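Local coordinates for protein phage terminase large subunit (Thermus phage P7426, PDB 7KS4) that probably acts as an ATP-driven motor that translocates viral DNA into empty capsids and as a genome-cutting nuclease, represented here by its ATPase domain, at residues Arg38-Leu42 against Phe191-Phe195; Leu60-Pro64 against Leu110-His114; Thr184-Leu188 against Gln251-Phe257. All blocks are in the same frame, centred on the assembly; numbering follows the deposited sequence.

From the N terminus, strand 37-42, next to the edge strand 219-224, leads into the P-loop and helix 48-62. Contact 2 opens at the far end of that helix and closes on strand 109-115, so its loop lies wholly within the larger one that contact 1 closes when helix 190-197 packs on strand 37-42. Contact 3 opens at 184-188, just before contact 1 closes, and ends at 251-257, so these two cross. They also touch, with C41 SG against P185 and A255. Contact 3 ties the loop before helix 190-197 to the end of helix 246-252 and what follows, while contact 2 fastens the antiparallel side of the sheet, across the chain's centre.

Contact 1: residues Arg38-Leu42 against Phe191-Phe195; sequences RVACL and FYEFF
V39 overlaps helix 191-195 over one turn, CG1 reaching F191 CE1 (3.6 Å) and lying against F195 CA (3.7 Å). Here the mixed sheet of a P-loop NTPase of the ASCE class receives a helix on one face of the strand that leads into its P-loop. The short axes approach to 8.6 Å and cross at -117°, and V39, A40 and C41 are the strand residues that touch. V39 CG1 stands anti to the backbone N (chi1 -171°), which leaves CG2 to rest near the carbonyl F194 O.

F191 and F195 follow each other one helical turn apart, joined by the bond from F195 N to F191 O; the CG of each is anti to its backbone N, which brings the rings up to the strand. C41 CB sits over the notch the two rings form, 3.7 Å from F191 CE2 and 3.6 Å from F195 CD1. A40 turns its methyl away, to I30 of helix 25-32 on the other side of the sheet, but A40 O lies in the plane of the F191 ring, 3.5 Å from CZ. F194 leads out of the contact into edge-to-face packing with W164, W190 and F219. No hydrogen bond joins the segments; the contact is van der Waals packing, with C41 SG placed obliquely 5.3 Å from the F195 ring centroid and, at the edge of the F191 ring, 5.4 Å from its centroid and 85° off the normal.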
loop_
_atom_site.group_PDB
_atom_site.type_symbol
_atom_site.label_atom_id
_atom_site.label_comp_id
_atom_site.label_asym_id
_atom_site.label_seq_id
_atom_site.Cartn_x
_atom_site.Cartn_y
_atom_site.Cartn_z
ATOM N N ARG A 38 -1.129 -6.777 -5.971
ATOM C CA ARG A 38 -1.864 -7.121 -4.762
ATOM C C ARG A 38 -2.965 -6.091 -4.561
ATOM O O ARG A 38 -2.688 -4.885 -4.503
ATOM C CB ARG A 38 -0.925 -7.156 -3.560
ATOM C CG ARG A 38 0.043 -8.331 -3.574
ATOM C CD ARG A 38 1.054 -8.234 -2.434
ATOM N NE ARG A 38 2.034 -7.170 -2.639
ATOM C CZ ARG A 38 2.961 -6.820 -1.745
ATOM N NH1 ARG A 38 3.029 -7.432 -0.566
ATOM N NH2 ARG A 38 3.814 -5.846 -2.023
ATOM N N VAL A 39 -4.201 -6.566 -4.440
ATOM C CA VAL A 39 -5.379 -5.717 -4.344
ATOM C C VAL A 39 -6.062 -6.066 -3.027
ATOM O O VAL A 39 -6.536 -7.196 -2.850
ATOM C CB VAL A 39 -6.333 -5.918 -5.530
ATOM C CG1 VAL A 39 -7.443 -4.872 -5.515
ATOM C CG2 VAL A 39 -5.578 -5.867 -6.854
ATOM N N ALA A 40 -6.125 -5.107 -2.104
ATOM C CA ALA A 40 -6.724 -5.333 -0.792
ATOM C C ALA A 40 -7.966 -4.466 -0.657
ATOM O O ALA A 40 -7.874 -3.234 -0.610
ATOM C CB ALA A 40 -5.730 -5.039 0.331
ATOM N N CYS A 41 -9.127 -5.113 -0.588
ATOM C CA CYS A 41 -10.394 -4.436 -0.342
ATOM C C CYS A 41 -10.748 -4.708 1.114
ATOM O O CYS A 41 -11.257 -5.781 1.446
ATOM C CB CYS A 41 -11.472 -4.936 -1.292
ATOM S SG CYS A 41 -13.101 -4.238 -0.950
ATOM N N LEU A 42 -10.461 -3.738 1.980
ATOM C CA LEU A 42 -10.583 -3.913 3.421
ATOM C C LEU A 42 -11.315 -2.717 4.015
ATOM O O LEU A 42 -11.186 -1.587 3.539
ATOM C CB LEU A 42 -9.198 -4.086 4.107
ATOM C CG LEU A 42 -8.150 -5.003 3.458
ATOM C CD1 LEU A 42 -6.854 -5.002 4.260
ATOM C CD2 LEU A 42 -8.653 -6.434 3.313
ATOM N N PHE A 191 -11.466 -0.511 -9.446
ATOM C CA PHE A 191 -10.919 -1.218 -8.290
ATOM C C PHE A 191 -11.614 -2.555 -8.089
ATOM O O PHE A 191 -10.976 -3.547 -7.716
ATOM C CB PHE A 191 -11.045 -0.346 -7.043
ATOM C CG PHE A 191 -10.585 -1.014 -5.780
ATOM C CD1 PHE A 191 -9.237 -1.105 -5.483
ATOM C CD2 PHE A 191 -11.505 -1.529 -4.878
ATOM C CE1 PHE A 191 -8.810 -1.713 -4.319
ATOM C CE2 PHE A 191 -11.081 -2.138 -3.705
ATOM C CZ PHE A 191 -9.731 -2.227 -3.424
ATOM N N TYR A 192 -12.926 -2.597 -8.338
ATOM C CA TYR A 192 -13.660 -3.857 -8.304
ATOM C C TYR A 192 -13.126 -4.838 -9.339
ATOM O O TYR A 192 -12.952 -6.029 -9.051
ATOM C CB TYR A 192 -15.144 -3.579 -8.542
ATOM C CG TYR A 192 -15.942 -4.794 -8.931
ATOM C CD1 TYR A 192 -16.158 -5.831 -8.026
ATOM C CD2 TYR A 192 -16.489 -4.907 -10.204
ATOM C CE1 TYR A 192 -16.897 -6.953 -8.386
ATOM C CE2 TYR A 192 -17.224 -6.017 -10.573
ATOM C CZ TYR A 192 -17.431 -7.034 -9.661
ATOM O OH TYR A 192 -18.165 -8.134 -10.040
ATOM N N GLU A 193 -12.877 -4.359 -10.557
ATOM C CA GLU A 193 -12.348 -5.227 -11.602
ATOM C C GLU A 193 -11.002 -5.809 -11.199
ATOM O O GLU A 193 -10.774 -7.018 -11.324
ATOM C CB GLU A 193 -12.224 -4.448 -12.905
ATOM C CG GLU A 193 -13.543 -3.886 -13.350
ATOM C CD GLU A 193 -13.428 -2.944 -14.508
ATOM O OE1 GLU A 193 -12.296 -2.528 -14.855
ATOM O OE2 GLU A 193 -14.492 -2.627 -15.073
ATOM N N PHE A 194 -10.090 -4.956 -10.726
ATOM C CA PHE A 194 -8.766 -5.427 -10.331
ATOM C C PHE A 194 -8.858 -6.379 -9.155
ATOM O O PHE A 194 -8.126 -7.375 -9.094
ATOM C CB PHE A 194 -7.864 -4.243 -9.993
ATOM C CG PHE A 194 -7.114 -3.701 -11.174
ATOM C CD1 PHE A 194 -7.745 -3.549 -12.398
ATOM C CD2 PHE A 194 -5.784 -3.337 -11.062
ATOM C CE1 PHE A 194 -7.063 -3.052 -13.490
ATOM C CE2 PHE A 194 -5.093 -2.837 -12.154
ATOM C CZ PHE A 194 -5.735 -2.692 -13.369
ATOM N N PHE A 195 -9.748 -6.087 -8.207
ATOM C CA PHE A 195 -9.961 -7.004 -7.094
ATOM C C PHE A 195 -10.334 -8.390 -7.604
ATOM O O PHE A 195 -9.758 -9.401 -7.185
ATOM C CB PHE A 195 -11.050 -6.467 -6.170
ATOM C CG PHE A 195 -11.389 -7.402 -5.054
ATOM C CD1 PHE A 195 -10.679 -7.370 -3.870
ATOM C CD2 PHE A 195 -12.390 -8.343 -5.203
ATOM C CE1 PHE A 195 -10.984 -8.243 -2.842
ATOM C CE2 PHE A 195 -12.693 -9.217 -4.182
ATOM C CZ PHE A 195 -11.984 -9.167 -3.002
#

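Contact 2: residues Leu60-Pro64 against Leu110-His114; sequences LFARP and LLVHH
H114 presents one ring edge to the helix end and one ring face to P64, and these two approaches make up the H114 end of the contact. At the edge, H114 NE2 donates to the backbone carbonyl L60 O over 3.0 Å with an N-H...O angle of 153°. The acceptor lies close to the ring plane, and the donor lies in the carbonyl plane. The ring reaches this position because H114 CG is anti to its own carbonyl carbon (chi1 -68°). Over the face, P64 CB sits 3.8 Å from the ring centroid, 11° off the normal, a CH-pi contact in which the proline and the histidine cross at about a right angle.

Back along the strand toward its N terminus, the contact is apolar. V112 divides its methyls between two neighbours on the helix: CG2 touches L60 CB at 4.1 Å, while CG1 meets F61 CE1 at 4.0 Å, the F61 side chain running across that of V112. L60 CD1 then reaches L110 CD2 (4.2 Å). V89 of helix 75-92 touches L60, L110 and V112 alike, and F96 packs against the F61 ring, so the small apolar patch is continued by the next helix and what follows it.

The contact thus packs the last turn of the helix that follows the P-loop against strand 109-115 of the antiparallel part of the sheet. L60 O is also approached by S130 OG of strand 126-136, which makes a weak bond with R63 O as well, so its proton is probably shared between the two carbonyls. The bond from H114 requires a proton on NE2, whether the ring as a whole is neutral or charged.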
loop_
_atom_site.group_PDB
_atom_site.type_symbol
_atom_site.label_atom_id
_atom_site.label_comp_id
_atom_site.label_asym_id
_atom_site.label_seq_id
_atom_site.Cartn_x
_atom_site.Cartn_y
_atom_site.Cartn_z
ATOM N N LEU A 60 13.119 0.104 0.542
ATOM C CA LEU A 60 14.137 1.152 0.538
ATOM C C LEU A 60 15.463 0.651 1.093
ATOM O O LEU A 60 16.524 1.087 0.634
ATOM C CB LEU A 60 13.646 2.369 1.328
ATOM C CG LEU A 60 12.395 3.046 0.747
ATOM C CD1 LEU A 60 11.888 4.131 1.689
ATOM C CD2 LEU A 60 12.661 3.623 -0.643
ATOM N N PHE A 61 15.428 -0.268 2.062
ATOM C CA PHE A 61 16.644 -0.803 2.671
ATOM C C PHE A 61 17.117 -2.093 2.020
ATOM O O PHE A 61 18.330 -2.308 1.896
ATOM C CB PHE A 61 16.418 -1.062 4.162
ATOM C CG PHE A 61 16.400 0.179 4.984
ATOM C CD1 PHE A 61 17.586 0.787 5.355
ATOM C CD2 PHE A 61 15.206 0.750 5.381
ATOM C CE1 PHE A 61 17.585 1.943 6.115
ATOM C CE2 PHE A 61 15.199 1.909 6.144
ATOM C CZ PHE A 61 16.394 2.506 6.503
ATOM N N ALA A 62 16.188 -2.977 1.646
ATOM C CA ALA A 62 16.559 -4.279 1.106
ATOM C C ALA A 62 16.883 -4.224 -0.375
ATOM O O ALA A 62 17.520 -5.150 -0.892
ATOM C CB ALA A 62 15.434 -5.295 1.333
ATOM N N ARG A 63 16.464 -3.164 -1.061
ATOM C CA ARG A 63 16.686 -2.992 -2.494
ATOM C C ARG A 63 17.299 -1.615 -2.706
ATOM O O ARG A 63 16.607 -0.673 -3.109
ATOM C CB ARG A 63 15.380 -3.157 -3.268
ATOM C CG ARG A 63 14.947 -4.598 -3.419
ATOM C CD ARG A 63 15.787 -5.277 -4.482
ATOM N NE ARG A 63 15.353 -6.641 -4.764
ATOM C CZ ARG A 63 15.815 -7.374 -5.774
ATOM N NH1 ARG A 63 16.726 -6.873 -6.602
ATOM N NH2 ARG A 63 15.366 -8.608 -5.961
ATOM N N PRO A 64 18.593 -1.456 -2.424
ATOM C CA PRO A 64 19.229 -0.141 -2.584
ATOM C C PRO A 64 19.049 0.391 -3.997
ATOM O O PRO A 64 19.267 -0.320 -4.980
ATOM C CB PRO A 64 20.706 -0.415 -2.266
ATOM C CG PRO A 64 20.690 -1.638 -1.414
ATOM C CD PRO A 64 19.535 -2.468 -1.927
ATOM N N LEU A 110 11.496 11.278 0.282
ATOM C CA LEU A 110 12.331 10.589 1.251
ATOM C C LEU A 110 13.430 9.849 0.503
ATOM O O LEU A 110 13.150 9.103 -0.442
ATOM C CB LEU A 110 11.489 9.623 2.089
ATOM C CG LEU A 110 12.211 8.783 3.141
ATOM C CD1 LEU A 110 12.800 9.643 4.243
ATOM C CD2 LEU A 110 11.251 7.739 3.709
ATOM N N LEU A 111 14.674 10.056 0.925
ATOM C CA LEU A 111 15.841 9.446 0.302
ATOM C C LEU A 111 16.596 8.615 1.329
ATOM O O LEU A 111 16.843 9.076 2.448
ATOM C CB LEU A 111 16.774 10.516 -0.279
ATOM C CG LEU A 111 16.159 11.442 -1.328
ATOM C CD1 LEU A 111 17.173 12.486 -1.753
ATOM C CD2 LEU A 111 15.675 10.654 -2.525
ATOM N N VAL A 112 16.973 7.401 0.948
ATOM C CA VAL A 112 17.840 6.563 1.768
ATOM C C VAL A 112 19.131 6.364 0.982
ATOM O O VAL A 112 19.178 5.583 0.025
ATOM C CB VAL A 112 17.190 5.222 2.128
ATOM C CG1 VAL A 112 18.114 4.424 3.021
ATOM C CG2 VAL A 112 15.844 5.444 2.809
ATOM N N HIS A 113 20.185 7.068 1.380
ATOM C CA HIS A 113 21.472 6.949 0.714
ATOM C C HIS A 113 22.223 5.742 1.262
ATOM O O HIS A 113 22.332 5.575 2.479
ATOM C CB HIS A 113 22.298 8.221 0.918
ATOM C CG HIS A 113 21.628 9.465 0.422
ATOM N ND1 HIS A 113 21.376 9.692 -0.913
ATOM C CD2 HIS A 113 21.169 10.555 1.083
ATOM C CE1 HIS A 113 20.782 10.865 -1.054
ATOM N NE2 HIS A 113 20.648 11.409 0.142
ATOM N N HIS A 114 22.749 4.914 0.362
ATOM C CA HIS A 114 23.511 3.722 0.718
ATOM C C HIS A 114 24.976 3.944 0.371
ATOM O O HIS A 114 25.294 4.371 -0.743
ATOM C CB HIS A 114 22.983 2.493 -0.020
ATOM C CG HIS A 114 21.622 2.069 0.425
ATOM N ND1 HIS A 114 21.427 1.102 1.385
ATOM C CD2 HIS A 114 20.391 2.492 0.055
ATOM C CE1 HIS A 114 20.131 0.938 1.581
ATOM N NE2 HIS A 114 19.479 1.773 0.791
#

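Contact 3: residues Thr184-Leu188 against Gln251-Phe257; sequences TPKGL and QEYGAEF. With SO4 (sulfate ion), chain H.
K186 NZ meets E252 OE1 at 2.9 Å in a salt bridge, approaching the carboxylate from its syn side and 18° out of its plane. A bend in each chain, at K186 chi2 (74°) and E252 chi2 (-56°), brings the two ends together although both side chains start away from the opposite segment. T184 OG1 comes within 3.3 Å of E252 OE2, a close polar approach rather than an established hydrogen bond; each of these oxygens has a hydrogen-bond partner outside the two segments. E252 OE2 has a long, weak ion pair with R44 of the P-loop and K186 NZ another with OE1 of E155, the predicted catalytic glutamate of the ATPase, whose OE2 accepts a bond from T184 N.

The Q251 amide is less clear. As modelled, Q251 OE1 lies 3.1 Å from P185 O, two acceptors, and Q251 NE2 lies 3.1 Å from G187 N, two donors; neither is a hydrogen bond. Exchanging O and N would set a donor against an acceptor in both pairs, so the modelled orientation is doubtful, although NE2 does have a weak bond to H260.

Beside these polar ends, P185 CB lies over the face of the F257 ring, 4.1 Å from its centroid, a CH-pi contact, and P185 CG packs on the backbone of A255 and E256. L188 CD2 reaches F257 CB (3.8 Å). The carbonyl G187 O meets the F257 ring edge, in its plane. At the far end Y253 OH makes a weak bond to a sulfate, probably from the crystallisation liquor, which R240 also holds.

The loop after strand 178-183 is thus joined to the end of the ATPase domain by one salt bridge and by packing of P185 and L188. The salt bridge places paired charges beside T184 and E155, consistent with fixing this loop next to the ATPase site.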
loop_
_atom_site.group_PDB
_atom_site.type_symbol
_atom_site.label_atom_id
_atom_site.label_comp_id
_atom_site.label_asym_id
_atom_site.label_seq_id
_atom_site.Cartn_x
_atom_site.Cartn_y
_atom_site.Cartn_z
ATOM N N THR A 184 -10.948 1.058 0.658
ATOM C CA THR A 184 -12.328 0.668 0.881
ATOM C C THR A 184 -13.075 0.788 -0.444
ATOM O O THR A 184 -12.744 1.654 -1.257
ATOM C CB THR A 184 -12.991 1.556 1.931
ATOM O OG1 THR A 184 -13.027 2.903 1.449
ATOM C CG2 THR A 184 -12.217 1.506 3.243
ATOM N N PRO A 185 -14.043 -0.082 -0.713
ATOM C CA PRO A 185 -14.644 -0.108 -2.052
ATOM C C PRO A 185 -15.572 1.073 -2.293
ATOM O O PRO A 185 -16.165 1.635 -1.367
ATOM C CB PRO A 185 -15.413 -1.435 -2.070
ATOM C CG PRO A 185 -15.716 -1.714 -0.639
ATOM C CD PRO A 185 -14.547 -1.172 0.138
ATOM N N LYS A 186 -15.714 1.433 -3.568
ATOM C CA LYS A 186 -16.560 2.552 -3.974
ATOM C C LYS A 186 -17.403 2.146 -5.179
ATOM O O LYS A 186 -17.452 2.828 -6.205
ATOM C CB LYS A 186 -15.708 3.787 -4.262
ATOM C CG LYS A 186 -15.964 4.939 -3.315
ATOM C CD LYS A 186 -15.373 4.678 -1.951
ATOM C CE LYS A 186 -15.528 5.877 -1.047
ATOM N NZ LYS A 186 -14.940 5.623 0.289
ATOM N N GLY A 187 -18.072 1.015 -5.062
ATOM C CA GLY A 187 -18.923 0.536 -6.128
ATOM C C GLY A 187 -18.178 -0.307 -7.143
ATOM O O GLY A 187 -17.044 -0.761 -6.944
ATOM N N LEU A 188 -18.845 -0.509 -8.275
ATOM C CA LEU A 188 -18.338 -1.400 -9.317
ATOM C C LEU A 188 -17.577 -0.569 -10.345
ATOM O O LEU A 188 -18.058 -0.267 -11.441
ATOM C CB LEU A 188 -19.483 -2.182 -9.943
ATOM C CG LEU A 188 -20.362 -2.904 -8.922
ATOM C CD1 LEU A 188 -21.500 -3.610 -9.627
ATOM C CD2 LEU A 188 -19.551 -3.897 -8.090
ATOM N N GLN A 251 -20.026 -0.424 2.745
ATOM C CA GLN A 251 -18.758 -0.180 2.061
ATOM C C GLN A 251 -17.613 0.026 3.039
ATOM O O GLN A 251 -16.569 -0.626 2.929
ATOM C CB GLN A 251 -18.857 1.046 1.156
ATOM C CG GLN A 251 -19.599 0.828 -0.127
ATOM C CD GLN A 251 -19.309 1.925 -1.133
ATOM O OE1 GLN A 251 -18.869 3.020 -0.771
ATOM N NE2 GLN A 251 -19.535 1.631 -2.401
ATOM N N GLU A 252 -17.773 0.969 3.973
ATOM C CA GLU A 252 -16.639 1.389 4.789
ATOM C C GLU A 252 -16.268 0.338 5.822
ATOM O O GLU A 252 -15.086 0.186 6.147
ATOM C CB GLU A 252 -16.951 2.717 5.475
ATOM C CG GLU A 252 -17.283 3.850 4.517
ATOM C CD GLU A 252 -16.193 4.089 3.485
ATOM O OE1 GLU A 252 -16.539 4.300 2.302
ATOM O OE2 GLU A 252 -14.996 4.057 3.853
ATOM N N TYR A 253 -17.249 -0.395 6.339
ATOM C CA TYR A 253 -17.002 -1.447 7.313
ATOM C C TYR A 253 -17.178 -2.838 6.744
ATOM O O TYR A 253 -16.344 -3.710 6.999
ATOM C CB TYR A 253 -17.933 -1.267 8.518
ATOM C CG TYR A 253 -17.735 0.060 9.198
ATOM C CD1 TYR A 253 -16.524 0.377 9.795
ATOM C CD2 TYR A 253 -18.755 1.000 9.241
ATOM C CE1 TYR A 253 -16.332 1.591 10.415
ATOM C CE2 TYR A 253 -18.572 2.220 9.865
ATOM C CZ TYR A 253 -17.355 2.509 10.449
ATOM O OH TYR A 253 -17.169 3.722 11.072
ATOM N N GLY A 254 -18.233 -3.073 5.961
ATOM C CA GLY A 254 -18.398 -4.366 5.331
ATOM C C GLY A 254 -17.421 -4.630 4.206
ATOM O O GLY A 254 -17.201 -5.793 3.852
ATOM N N ALA A 255 -16.820 -3.580 3.645
ATOM C CA ALA A 255 -15.951 -3.714 2.477
ATOM C C ALA A 255 -16.708 -4.361 1.319
ATOM O O ALA A 255 -16.147 -5.131 0.535
ATOM C CB ALA A 255 -14.682 -4.502 2.814
ATOM N N GLU A 256 -17.995 -4.032 1.204
ATOM C CA GLU A 256 -18.852 -4.619 0.186
ATOM C C GLU A 256 -18.807 -3.798 -1.093
ATOM O O GLU A 256 -18.731 -2.564 -1.058
ATOM C CB GLU A 256 -20.296 -4.725 0.681
ATOM C CG GLU A 256 -20.473 -5.728 1.796
ATOM C CD GLU A 256 -21.896 -5.805 2.302
ATOM O OE1 GLU A 256 -22.828 -5.465 1.542
ATOM O OE2 GLU A 256 -22.076 -6.198 3.469
ATOM N N PHE A 257 -18.827 -4.508 -2.218
ATOM C CA PHE A 257 -18.966 -3.908 -3.538
ATOM C C PHE A 257 -20.452 -3.825 -3.860
ATOM O O PHE A 257 -21.100 -4.854 -4.077
ATOM C CB PHE A 257 -18.254 -4.746 -4.595
ATOM C CG PHE A 257 -16.758 -4.730 -4.506
ATOM C CD1 PHE A 257 -16.038 -3.665 -5.013
ATOM C CD2 PHE A 257 -16.072 -5.811 -3.974
ATOM C CE1 PHE A 257 -14.654 -3.658 -4.967
ATOM C CE2 PHE A 257 -14.696 -5.815 -3.926
ATOM C CZ PHE A 257 -13.981 -4.735 -4.429
HETATM S S SO4 H . -15.315 7.539 11.797
HETATM O O1 SO4 H . -16.152 7.999 12.904
HETATM O O2 SO4 H . -13.920 7.501 12.223
HETATM O O3 SO4 H . -15.460 8.466 10.676
HETATM O O4 SO4 H . -15.717 6.197 11.380
#